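Local coordinates for protein transcriptional regulator (NtrC family) (PDB 3DZD) that activates sigma54-dependent transcription, probably through ATP hydrolysis in its AAA+ domain under control of a receiver domain, and holds ADP in this inactive state, at residues I129-E134 and K165-R170; T158-T163 and K344-E349. One frame throughout, in Å; residues are numbered along the deposited sequence.

From the N terminus, the chain runs through the receiver domain, along helix 105-119, and on into the loop 129-134. Interaction 1 returns to this loop from helix 165-176, closing a circuit of 30 intervening residues that takes in helix 136-149 and strand 155-158. The segment 158-163 lies inside that circuit. Its partner 344-349 comes 180 residues later, so interaction 2 crosses interaction 1 rather than nesting within it, and its longer loop includes the rest of the five-stranded ATPase core. Interaction 1 ties the loop 129-134 to helix 165-176, which follows the P-loop; interaction 2 ties the core to the lid at helix 346-359. Both touch one ADP molecule, and their centres are about 13 Å apart.

Interaction 1: residues I129-E134 and K165-R170; sequences IEFVGE and KEIVAR. With ADP (adenosine-5'-diphosphate), chain C.
Ile129 and Phe131 pack on Ile167, Val168 and Arg170, joining the loop 129-134 to helix 165-170, whose first turn belongs to the nucleotide: Lys165 N donates to ADP O3B at 3.0 Å, and Glu166 N makes a weak bond to ADP O1B. Ile167 works in two directions. With CG1 beside the backbone N (chi1 -67°) and the chain extended beyond it, CD1 is set over one face of the adenine, 3.2 Å from ADP C4. Its CG2 branch turns instead to the loop, touching Ile129 CG2 at 3.7 Å and Phe131 CD2 at 4.0 Å. This is the adenine site of the AAA+ fold beside the helix that follows the P-loop, and the loop backbone reads the base: Val132 N donates to ADP N1 at 2.9 Å, almost straight (171°), while ADP N6 donates to Val132 O. Val168 CG2 meets Phe131 CZ at 4.0 Å, and the ring presents its edge to ADP N6. With an alanine at Phe131, Val168 would probably lose its aromatic neighbour and Lys142 its cation-pi partner, opening a gap beside ADP N6. Arg170 lays its CB against Ile129 CD1 at 3.5 Å, then extends away to a salt bridge between NE and Glu166 OE2.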
ATOM      1  N   ILE A 129     -11.301  -9.178  -4.886  1.00 68.28           N
ATOM      2  CA  ILE A 129     -12.226  -8.210  -5.466  1.00 60.06           C
ATOM      3  C   ILE A 129     -13.563  -8.864  -5.757  1.00 61.84           C
ATOM      4  O   ILE A 129     -13.629  -9.873  -6.456  1.00 62.02           O
ATOM      5  CB  ILE A 129     -11.670  -7.601  -6.764  1.00 64.96           C
ATOM      6  CG1 ILE A 129     -10.412  -6.783  -6.475  1.00 61.71           C
ATOM      7  CG2 ILE A 129     -12.707  -6.724  -7.427  1.00 57.36           C
ATOM      8  CD1 ILE A 129      -9.665  -6.398  -7.722  1.00 60.76           C
ATOM      9  N   GLU A 130     -14.626  -8.285  -5.215  1.00 70.73           N
ATOM     10  CA  GLU A 130     -15.967  -8.813  -5.420  1.00 71.54           C
ATOM     11  C   GLU A 130     -16.577  -8.229  -6.685  1.00 68.31           C
ATOM     12  O   GLU A 130     -16.698  -7.013  -6.832  1.00 62.68           O
ATOM     13  CB  GLU A 130     -16.851  -8.484  -4.219  1.00 76.47           C
ATOM     14  CG  GLU A 130     -16.253  -8.882  -2.875  1.00 76.89           C
ATOM     15  CD  GLU A 130     -16.483 -10.344  -2.533  1.00 82.84           C
ATOM     16  OE1 GLU A 130     -17.249 -11.017  -3.262  1.00 81.93           O
ATOM     17  OE2 GLU A 130     -15.899 -10.816  -1.532  1.00 91.06           O
ATOM     18  N   PHE A 131     -16.958  -9.104  -7.603  1.00 47.26           N
ATOM     19  CA  PHE A 131     -17.600  -8.672  -8.831  1.00 39.20           C
ATOM     20  C   PHE A 131     -18.849  -9.500  -9.013  1.00 45.04           C
ATOM     21  O   PHE A 131     -18.829 -10.533  -9.670  1.00 42.88           O
ATOM     22  CB  PHE A 131     -16.659  -8.865 -10.008  1.00 41.57           C
ATOM     23  CG  PHE A 131     -17.182  -8.309 -11.285  1.00 44.32           C
ATOM     24  CD1 PHE A 131     -16.749  -8.810 -12.506  1.00 39.06           C
ATOM     25  CD2 PHE A 131     -18.120  -7.288 -11.269  1.00 42.05           C
ATOM     26  CE1 PHE A 131     -17.232  -8.291 -13.692  1.00 41.85           C
ATOM     27  CE2 PHE A 131     -18.615  -6.764 -12.445  1.00 37.64           C
ATOM     28  CZ  PHE A 131     -18.172  -7.269 -13.663  1.00 45.28           C
ATOM     29  N   VAL A 132     -19.942  -9.049  -8.415  1.00 48.00           N
ATOM     30  CA  VAL A 132     -21.130  -9.881  -8.299  1.00 44.08           C
ATOM     31  C   VAL A 132     -22.059  -9.750  -9.502  1.00 43.47           C
ATOM     32  O   VAL A 132     -22.327  -8.642  -9.972  1.00 42.69           O
ATOM     33  CB  VAL A 132     -21.892  -9.570  -7.003  1.00 46.48           C
ATOM     34  CG1 VAL A 132     -23.195 -10.354  -6.951  1.00 41.60           C
ATOM     35  CG2 VAL A 132     -21.015  -9.892  -5.810  1.00 46.97           C
ATOM     36  N   GLY A 133     -22.539 -10.890  -9.992  1.00 39.15           N
ATOM     37  CA  GLY A 133     -23.450 -10.917 -11.116  1.00 38.88           C
ATOM     38  C   GLY A 133     -23.423 -12.230 -11.875  1.00 41.20           C
ATOM     39  O   GLY A 133     -22.349 -12.775 -12.167  1.00 43.62           O
ATOM     40  N   GLU A 134     -24.609 -12.725 -12.214  1.00 39.59           N
ATOM     41  CA  GLU A 134     -24.743 -13.960 -12.973  1.00 40.21           C
ATOM     42  C   GLU A 134     -25.521 -13.784 -14.287  1.00 40.38           C
ATOM     43  O   GLU A 134     -25.686 -14.738 -15.032  1.00 40.78           O
ATOM     44  CB  GLU A 134     -25.381 -15.064 -12.113  1.00 40.48           C
ATOM     45  CG  GLU A 134     -24.548 -15.476 -10.886  1.00 40.42           C
ATOM     46  CD  GLU A 134     -23.177 -16.033 -11.248  1.00 50.78           C
ATOM     47  OE1 GLU A 134     -23.083 -16.856 -12.189  1.00 51.67           O
ATOM     48  OE2 GLU A 134     -22.187 -15.648 -10.583  1.00 55.92           O
ATOM     49  N   LYS A 165     -17.360   0.152 -13.267  1.00 37.08           N
ATOM     50  CA  LYS A 165     -16.252   0.311 -14.196  1.00 37.13           C
ATOM     51  C   LYS A 165     -14.881   0.208 -13.519  1.00 38.68           C
ATOM     52  O   LYS A 165     -13.953  -0.341 -14.093  1.00 39.15           O
ATOM     53  CB  LYS A 165     -16.395   1.625 -14.966  1.00 37.29           C
ATOM     54  CG  LYS A 165     -17.561   1.614 -15.959  1.00 38.45           C
ATOM     55  CD  LYS A 165     -17.779   2.979 -16.594  1.00 39.27           C
ATOM     56  CE  LYS A 165     -18.328   3.956 -15.571  1.00 43.52           C
ATOM     57  NZ  LYS A 165     -18.339   5.338 -16.115  1.00 52.22           N
ATOM     58  N   GLU A 166     -14.756   0.720 -12.299  1.00 41.10           N
ATOM     59  CA  GLU A 166     -13.493   0.622 -11.577  1.00 43.27           C
ATOM     60  C   GLU A 166     -13.184  -0.810 -11.135  1.00 43.97           C
ATOM     61  O   GLU A 166     -12.031  -1.254 -11.178  1.00 44.25           O
ATOM     62  CB  GLU A 166     -13.447   1.576 -10.376  1.00 49.93           C
ATOM     63  CG  GLU A 166     -12.266   1.295  -9.450  1.00 53.95           C
ATOM     64  CD  GLU A 166     -12.037   2.363  -8.384  1.00 63.19           C
ATOM     65  OE1 GLU A 166     -12.240   3.572  -8.658  1.00 62.10           O
ATOM     66  OE2 GLU A 166     -11.622   1.980  -7.266  1.00 60.59           O
ATOM     67  N   ILE A 167     -14.205  -1.538 -10.706  1.00 36.59           N
ATOM     68  CA  ILE A 167     -14.004  -2.936 -10.345  1.00 37.67           C
ATOM     69  C   ILE A 167     -13.419  -3.716 -11.510  1.00 42.44           C
ATOM     70  O   ILE A 167     -12.491  -4.504 -11.334  1.00 44.97           O
ATOM     71  CB  ILE A 167     -15.297  -3.629  -9.937  1.00 38.78           C
ATOM     72  CG1 ILE A 167     -15.829  -3.049  -8.622  1.00 46.79           C
ATOM     73  CG2 ILE A 167     -15.062  -5.112  -9.811  1.00 37.23           C
ATOM     74  CD1 ILE A 167     -16.992  -3.834  -8.043  1.00 51.46           C
ATOM     75  N   VAL A 168     -13.973  -3.514 -12.702  1.00 37.03           N
ATOM     76  CA  VAL A 168     -13.499  -4.241 -13.861  1.00 37.14           C
ATOM     77  C   VAL A 168     -12.032  -3.895 -14.120  1.00 37.19           C
ATOM     78  O   VAL A 168     -11.217  -4.775 -14.422  1.00 37.19           O
ATOM     79  CB  VAL A 168     -14.341  -3.935 -15.114  1.00 37.39           C
ATOM     80  CG1 VAL A 168     -13.768  -4.663 -16.324  1.00 37.73           C
ATOM     81  CG2 VAL A 168     -15.791  -4.320 -14.886  1.00 37.55           C
ATOM     82  N   ALA A 169     -11.710  -2.612 -13.994  1.00 37.25           N
ATOM     83  CA  ALA A 169     -10.349  -2.114 -14.176  1.00 36.88           C
ATOM     84  C   ALA A 169      -9.344  -2.762 -13.205  1.00 37.12           C
ATOM     85  O   ALA A 169      -8.253  -3.163 -13.614  1.00 37.31           O
ATOM     86  CB  ALA A 169     -10.322  -0.598 -14.060  1.00 37.21           C
ATOM     87  N   ARG A 170      -9.710  -2.870 -11.932  1.00 38.87           N
ATOM     88  CA  ARG A 170      -8.859  -3.548 -10.948  1.00 39.20           C
ATOM     89  C   ARG A 170      -8.708  -5.025 -11.255  1.00 46.69           C
ATOM     90  O   ARG A 170      -7.625  -5.597 -11.101  1.00 44.69           O
ATOM     91  CB  ARG A 170      -9.399  -3.372  -9.530  1.00 36.44           C
ATOM     92  CG  ARG A 170      -9.158  -1.985  -8.964  1.00 36.25           C
ATOM     93  CD  ARG A 170      -9.630  -1.868  -7.525  1.00 38.43           C
ATOM     94  NE  ARG A 170      -9.525  -0.478  -7.080  1.00 47.64           N
ATOM     95  CZ  ARG A 170      -8.388   0.092  -6.679  1.00 50.59           C
ATOM     96  NH1 ARG A 170      -7.259  -0.617  -6.659  1.00 49.10           N
ATOM     97  NH2 ARG A 170      -8.379   1.363  -6.296  1.00 43.06           N
TER
HETATM   98  PB  ADP C 370     -18.369   3.385 -11.590  0.52 45.33           P
HETATM   99  O1B ADP C 370     -16.896   3.079 -11.410  0.77 43.69           O
HETATM  100  O2B ADP C 370     -18.704   4.860 -11.625  0.88 52.43           O
HETATM  101  O3B ADP C 370     -19.020   2.646 -12.720  1.00 39.04           O
HETATM  102  PA  ADP C 370     -18.481   2.228  -8.932  1.00 49.22           P
HETATM  103  O1A ADP C 370     -18.077   0.792  -9.125  1.00 58.16           O
HETATM  104  O2A ADP C 370     -17.423   3.190  -8.434  1.00 57.69           O
HETATM  105  O3A ADP C 370     -19.151   2.773 -10.305  1.00 55.33           O
HETATM  106  O5' ADP C 370     -19.710   2.277  -7.893  1.00 50.97           O
HETATM  107  C5' ADP C 370     -20.344   1.081  -7.460  1.00 44.76           C
HETATM  108  C4' ADP C 370     -20.180   0.855  -5.970  1.00 44.12           C
HETATM  109  O4' ADP C 370     -20.713  -0.439  -5.713  1.00 41.32           O
HETATM  110  C3' ADP C 370     -18.715   0.729  -5.607  1.00 50.68           C
HETATM  111  O3' ADP C 370     -18.576   0.907  -4.194  1.00 50.81           O
HETATM  112  C2' ADP C 370     -18.350  -0.703  -5.892  1.00 45.50           C
HETATM  113  O2' ADP C 370     -17.494  -1.125  -4.828  1.00 44.81           O
HETATM  114  C1' ADP C 370     -19.673  -1.429  -5.767  1.00 42.19           C
HETATM  115  N9  ADP C 370     -19.930  -2.309  -6.927  1.00 39.98           N
HETATM  116  C8  ADP C 370     -20.189  -1.894  -8.181  1.00 39.52           C
HETATM  117  N7  ADP C 370     -20.412  -2.932  -9.010  1.00 37.07           N
HETATM  118  C5  ADP C 370     -20.297  -4.052  -8.275  1.00 37.10           C
HETATM  119  C6  ADP C 370     -20.403  -5.502  -8.543  1.00 39.84           C
HETATM  120  N6  ADP C 370     -20.690  -5.958  -9.792  1.00 46.23           N
HETATM  121  N1  ADP C 370     -20.216  -6.341  -7.508  1.00 43.68           N
HETATM  122  C2  ADP C 370     -19.939  -5.882  -6.273  1.00 43.39           C
HETATM  123  N3  ADP C 370     -19.819  -4.581  -5.955  1.00 41.99           N
HETATM  124  C4  ADP C 370     -19.986  -3.637  -6.901  1.00 39.30           C

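Interaction 2: residues T158-T163 and K344-E349. With ADP (adenosine-5'-diphosphate), chain C.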
ATOM      1  N   THR A 158     -16.936   1.375 -21.284  1.00 39.04           N
ATOM      2  CA  THR A 158     -18.119   2.226 -21.404  1.00 38.89           C
ATOM      3  C   THR A 158     -19.257   1.726 -20.521  1.00 39.02           C
ATOM      4  O   THR A 158     -19.468   0.526 -20.353  1.00 39.03           O
ATOM      5  CB  THR A 158     -18.627   2.334 -22.871  1.00 39.44           C
ATOM      6  OG1 THR A 158     -17.568   2.806 -23.711  1.00 39.68           O
ATOM      7  CG2 THR A 158     -19.813   3.312 -22.969  1.00 39.81           C
ATOM      8  N   GLY A 159     -19.993   2.651 -19.936  1.00 41.16           N
ATOM      9  CA  GLY A 159     -21.076   2.271 -19.054  1.00 38.71           C
ATOM     10  C   GLY A 159     -21.609   3.483 -18.346  1.00 38.70           C
ATOM     11  O   GLY A 159     -20.914   4.490 -18.237  1.00 40.78           O
ATOM     12  N   GLU A 160     -22.841   3.386 -17.860  1.00 40.20           N
ATOM     13  CA  GLU A 160     -23.441   4.459 -17.089  1.00 38.85           C
ATOM     14  C   GLU A 160     -22.740   4.602 -15.745  1.00 41.93           C
ATOM     15  O   GLU A 160     -21.928   3.750 -15.356  1.00 38.19           O
ATOM     16  CB  GLU A 160     -24.923   4.195 -16.876  1.00 40.50           C
ATOM     17  CG  GLU A 160     -25.756   4.288 -18.134  1.00 42.12           C
ATOM     18  CD  GLU A 160     -27.250   4.195 -17.853  1.00 42.26           C
ATOM     19  OE1 GLU A 160     -27.619   3.891 -16.691  1.00 39.50           O
ATOM     20  OE2 GLU A 160     -28.051   4.431 -18.795  1.00 40.53           O
ATOM     21  N   SER A 161     -23.058   5.681 -15.036  1.00 40.05           N
ATOM     22  CA  SER A 161     -22.440   5.942 -13.749  1.00 45.65           C
ATOM     23  C   SER A 161     -22.819   4.863 -12.757  1.00 41.14           C
ATOM     24  O   SER A 161     -23.960   4.394 -12.747  1.00 38.10           O
ATOM     25  CB  SER A 161     -22.858   7.303 -13.220  1.00 43.99           C
ATOM     26  OG  SER A 161     -22.481   8.316 -14.128  1.00 62.89           O
ATOM     27  N   GLY A 162     -21.852   4.469 -11.936  1.00 38.01           N
ATOM     28  CA  GLY A 162     -22.077   3.473 -10.913  1.00 37.54           C
ATOM     29  C   GLY A 162     -22.338   2.069 -11.413  1.00 37.81           C
ATOM     30  O   GLY A 162     -23.014   1.303 -10.740  1.00 37.95           O
ATOM     31  N   THR A 163     -21.806   1.706 -12.575  1.00 38.01           N
ATOM     32  CA  THR A 163     -21.984   0.334 -13.077  1.00 37.83           C
ATOM     33  C   THR A 163     -20.798  -0.607 -12.796  1.00 37.83           C
ATOM     34  O   THR A 163     -20.787  -1.742 -13.258  1.00 37.84           O
ATOM     35  CB  THR A 163     -22.283   0.302 -14.581  1.00 37.95           C
ATOM     36  OG1 THR A 163     -21.289   1.057 -15.261  1.00 38.05           O
ATOM     37  CG2 THR A 163     -23.636   0.907 -14.871  1.00 38.56           C
ATOM     38  N   LYS A 344     -31.342   4.669 -11.875  1.00 40.16           N
ATOM     39  CA  LYS A 344     -30.600   5.619 -12.705  1.00 46.20           C
ATOM     40  C   LYS A 344     -29.162   5.801 -12.203  1.00 41.90           C
ATOM     41  O   LYS A 344     -28.254   6.114 -12.973  1.00 45.34           O
ATOM     42  CB  LYS A 344     -31.316   6.967 -12.778  1.00 49.31           C
ATOM     43  CG  LYS A 344     -30.577   7.983 -13.632  1.00 73.05           C
ATOM     44  CD  LYS A 344     -31.405   9.232 -13.880  1.00 81.63           C
ATOM     45  CE  LYS A 344     -30.725  10.151 -14.885  1.00 85.55           C
ATOM     46  NZ  LYS A 344     -31.503  11.399 -15.114  1.00101.48           N
ATOM     47  N   GLY A 345     -28.967   5.610 -10.900  1.00 39.62           N
ATOM     48  CA  GLY A 345     -27.639   5.616 -10.316  1.00 38.60           C
ATOM     49  C   GLY A 345     -27.028   4.226 -10.235  1.00 38.31           C
ATOM     50  O   GLY A 345     -25.944   4.040  -9.670  1.00 37.98           O
ATOM     51  N   ASN A 346     -27.735   3.243 -10.780  1.00 40.10           N
ATOM     52  CA  ASN A 346     -27.212   1.893 -10.882  1.00 39.97           C
ATOM     53  C   ASN A 346     -26.739   1.283  -9.557  1.00 39.22           C
ATOM     54  O   ASN A 346     -27.449   1.353  -8.566  1.00 38.47           O
ATOM     55  CB  ASN A 346     -26.133   1.862 -11.958  1.00 39.62           C
ATOM     56  CG  ASN A 346     -26.717   2.052 -13.346  1.00 39.47           C
ATOM     57  OD1 ASN A 346     -27.377   1.158 -13.854  1.00 38.73           O
ATOM     58  ND2 ASN A 346     -26.514   3.229 -13.944  1.00 38.68           N
ATOM     59  N   VAL A 347     -25.553   0.679  -9.541  1.00 38.06           N
ATOM     60  CA  VAL A 347     -25.119  -0.098  -8.380  1.00 37.78           C
ATOM     61  C   VAL A 347     -24.788   0.842  -7.235  1.00 37.41           C
ATOM     62  O   VAL A 347     -24.966   0.522  -6.058  1.00 37.42           O
ATOM     63  CB  VAL A 347     -23.894  -0.979  -8.699  1.00 37.44           C
ATOM     64  CG1 VAL A 347     -23.432  -1.733  -7.459  1.00 37.43           C
ATOM     65  CG2 VAL A 347     -24.214  -1.954  -9.815  1.00 37.62           C
ATOM     66  N   ARG A 348     -24.316   2.021  -7.599  1.00 37.40           N
ATOM     67  CA  ARG A 348     -23.979   3.038  -6.625  1.00 39.48           C
ATOM     68  C   ARG A 348     -25.242   3.432  -5.851  1.00 37.45           C
ATOM     69  O   ARG A 348     -25.220   3.552  -4.630  1.00 37.44           O
ATOM     70  CB  ARG A 348     -23.368   4.231  -7.356  1.00 40.04           C
ATOM     71  CG  ARG A 348     -22.806   5.302  -6.481  1.00 47.22           C
ATOM     72  CD  ARG A 348     -21.874   6.143  -7.320  1.00 49.83           C
ATOM     73  NE  ARG A 348     -22.618   6.982  -8.250  1.00 55.31           N
ATOM     74  CZ  ARG A 348     -22.093   7.524  -9.343  1.00 51.96           C
ATOM     75  NH1 ARG A 348     -20.822   7.301  -9.644  1.00 45.60           N
ATOM     76  NH2 ARG A 348     -22.839   8.289 -10.130  1.00 51.52           N
ATOM     77  N   GLU A 349     -26.344   3.605  -6.575  1.00 37.75           N
ATOM     78  CA  GLU A 349     -27.641   3.865  -5.955  1.00 38.01           C
ATOM     79  C   GLU A 349     -28.087   2.697  -5.059  1.00 37.93           C
ATOM     80  O   GLU A 349     -28.416   2.900  -3.889  1.00 37.97           O
ATOM     81  CB  GLU A 349     -28.705   4.170  -7.015  1.00 38.27           C
ATOM     82  CG  GLU A 349     -30.059   4.584  -6.419  1.00 38.61           C
ATOM     83  CD  GLU A 349     -31.137   4.848  -7.463  1.00 38.96           C
ATOM     84  OE1 GLU A 349     -30.810   5.148  -8.635  1.00 39.14           O
ATOM     85  OE2 GLU A 349     -32.329   4.752  -7.106  1.00 45.00           O
TER
HETATM   86  PB  ADP C 370     -18.369   3.385 -11.590  0.52 45.33           P
HETATM   87  O1B ADP C 370     -16.896   3.079 -11.410  0.77 43.69           O
HETATM   88  O2B ADP C 370     -18.704   4.860 -11.625  0.88 52.43           O
HETATM   89  O3B ADP C 370     -19.020   2.646 -12.720  1.00 39.04           O
HETATM   90  PA  ADP C 370     -18.481   2.228  -8.932  1.00 49.22           P
HETATM   91  O1A ADP C 370     -18.077   0.792  -9.125  1.00 58.16           O
HETATM   92  O2A ADP C 370     -17.423   3.190  -8.434  1.00 57.69           O
HETATM   93  O3A ADP C 370     -19.151   2.773 -10.305  1.00 55.33           O
HETATM   94  O5' ADP C 370     -19.710   2.277  -7.893  1.00 50.97           O
HETATM   95  C5' ADP C 370     -20.344   1.081  -7.460  1.00 44.76           C
HETATM   96  C4' ADP C 370     -20.180   0.855  -5.970  1.00 44.12           C
HETATM   97  O4' ADP C 370     -20.713  -0.439  -5.713  1.00 41.32           O
HETATM   98  C3' ADP C 370     -18.715   0.729  -5.607  1.00 50.68           C
HETATM   99  O3' ADP C 370     -18.576   0.907  -4.194  1.00 50.81           O
HETATM  100  C2' ADP C 370     -18.350  -0.703  -5.892  1.00 45.50           C
HETATM  101  O2' ADP C 370     -17.494  -1.125  -4.828  1.00 44.81           O
HETATM  102  C1' ADP C 370     -19.673  -1.429  -5.767  1.00 42.19           C
HETATM  103  N9  ADP C 370     -19.930  -2.309  -6.927  1.00 39.98           N
HETATM  104  C8  ADP C 370     -20.189  -1.894  -8.181  1.00 39.52           C
HETATM  105  N7  ADP C 370     -20.412  -2.932  -9.010  1.00 37.07           N
HETATM  106  C5  ADP C 370     -20.297  -4.052  -8.275  1.00 37.10           C
HETATM  107  C6  ADP C 370     -20.403  -5.502  -8.543  1.00 39.84           C
HETATM  108  N6  ADP C 370     -20.690  -5.958  -9.792  1.00 46.23           N
HETATM  109  N1  ADP C 370     -20.216  -6.341  -7.508  1.00 43.68           N
HETATM  110  C2  ADP C 370     -19.939  -5.882  -6.273  1.00 43.39           C
HETATM  111  N3  ADP C 370     -19.819  -4.581  -5.955  1.00 41.99           N
HETATM  112  C4  ADP C 370     -19.986  -3.637  -6.901  1.00 39.30           C
HETATM  113  O   HOH W   1     -22.039  10.547 -12.404  1.00 63.83           O
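The guanidinium of Arg348 lies with one face against the Ser161-Gly162 peptide, Gly162 N standing 3.8 Å above its plane toward the rim. A bend at the third torsion (chi3 73°) swings the group there, bringing NH2 within 3.2 Å of Ser161 CB. A water joins Ser161 OG to the same NH2, weakly on the arginine side. The amide of Asn346 is a second flat group. Its ND2 donates to two acceptors: to Glu160 OE1 at 3.0 Å, almost straight, in the amide plane and on the anti lone pair of the carboxylate, and to Ser161 O, which is tilted out of that plane. Asn346 OD1 takes a bond from Leu301 N, so both ends of the amide are held. Glu160 and Asn346 cross nearly at right angles, their carboxylate and amide planes 62° apart, and the other carboxylate oxygen makes a salt bridge with Arg302. Thr163 lies alongside the asparagine, its CG2 3.6 Å from Asn346 CG.

Gly162 O, at the turn, receives Val347 N at 2.9 Å and a weak bond from Arg348 N, so two consecutive backbone amides of the lid segment converge on one carbonyl. Gly162 has positive phi in a type II turn, and a CB there would collide with Arg348 CB. Its N donates to ADP O2B at 3.2 Å. Val347 CG1 packs 3.3 Å from ADP C8, on the adenine face opposite Ile167. Arg348 also packs on Tyr323 of the second subunit.

Residues 158-163 carry the start of the Walker A P-loop (GxxxxGK), and Gly345-Glu349 fit the sensor II motif of the lid, with Arg348 as its probable arginine; their meeting beside the nucleotide, from the beta phosphate to the adenine, is characteristic of AAA+ ATPases.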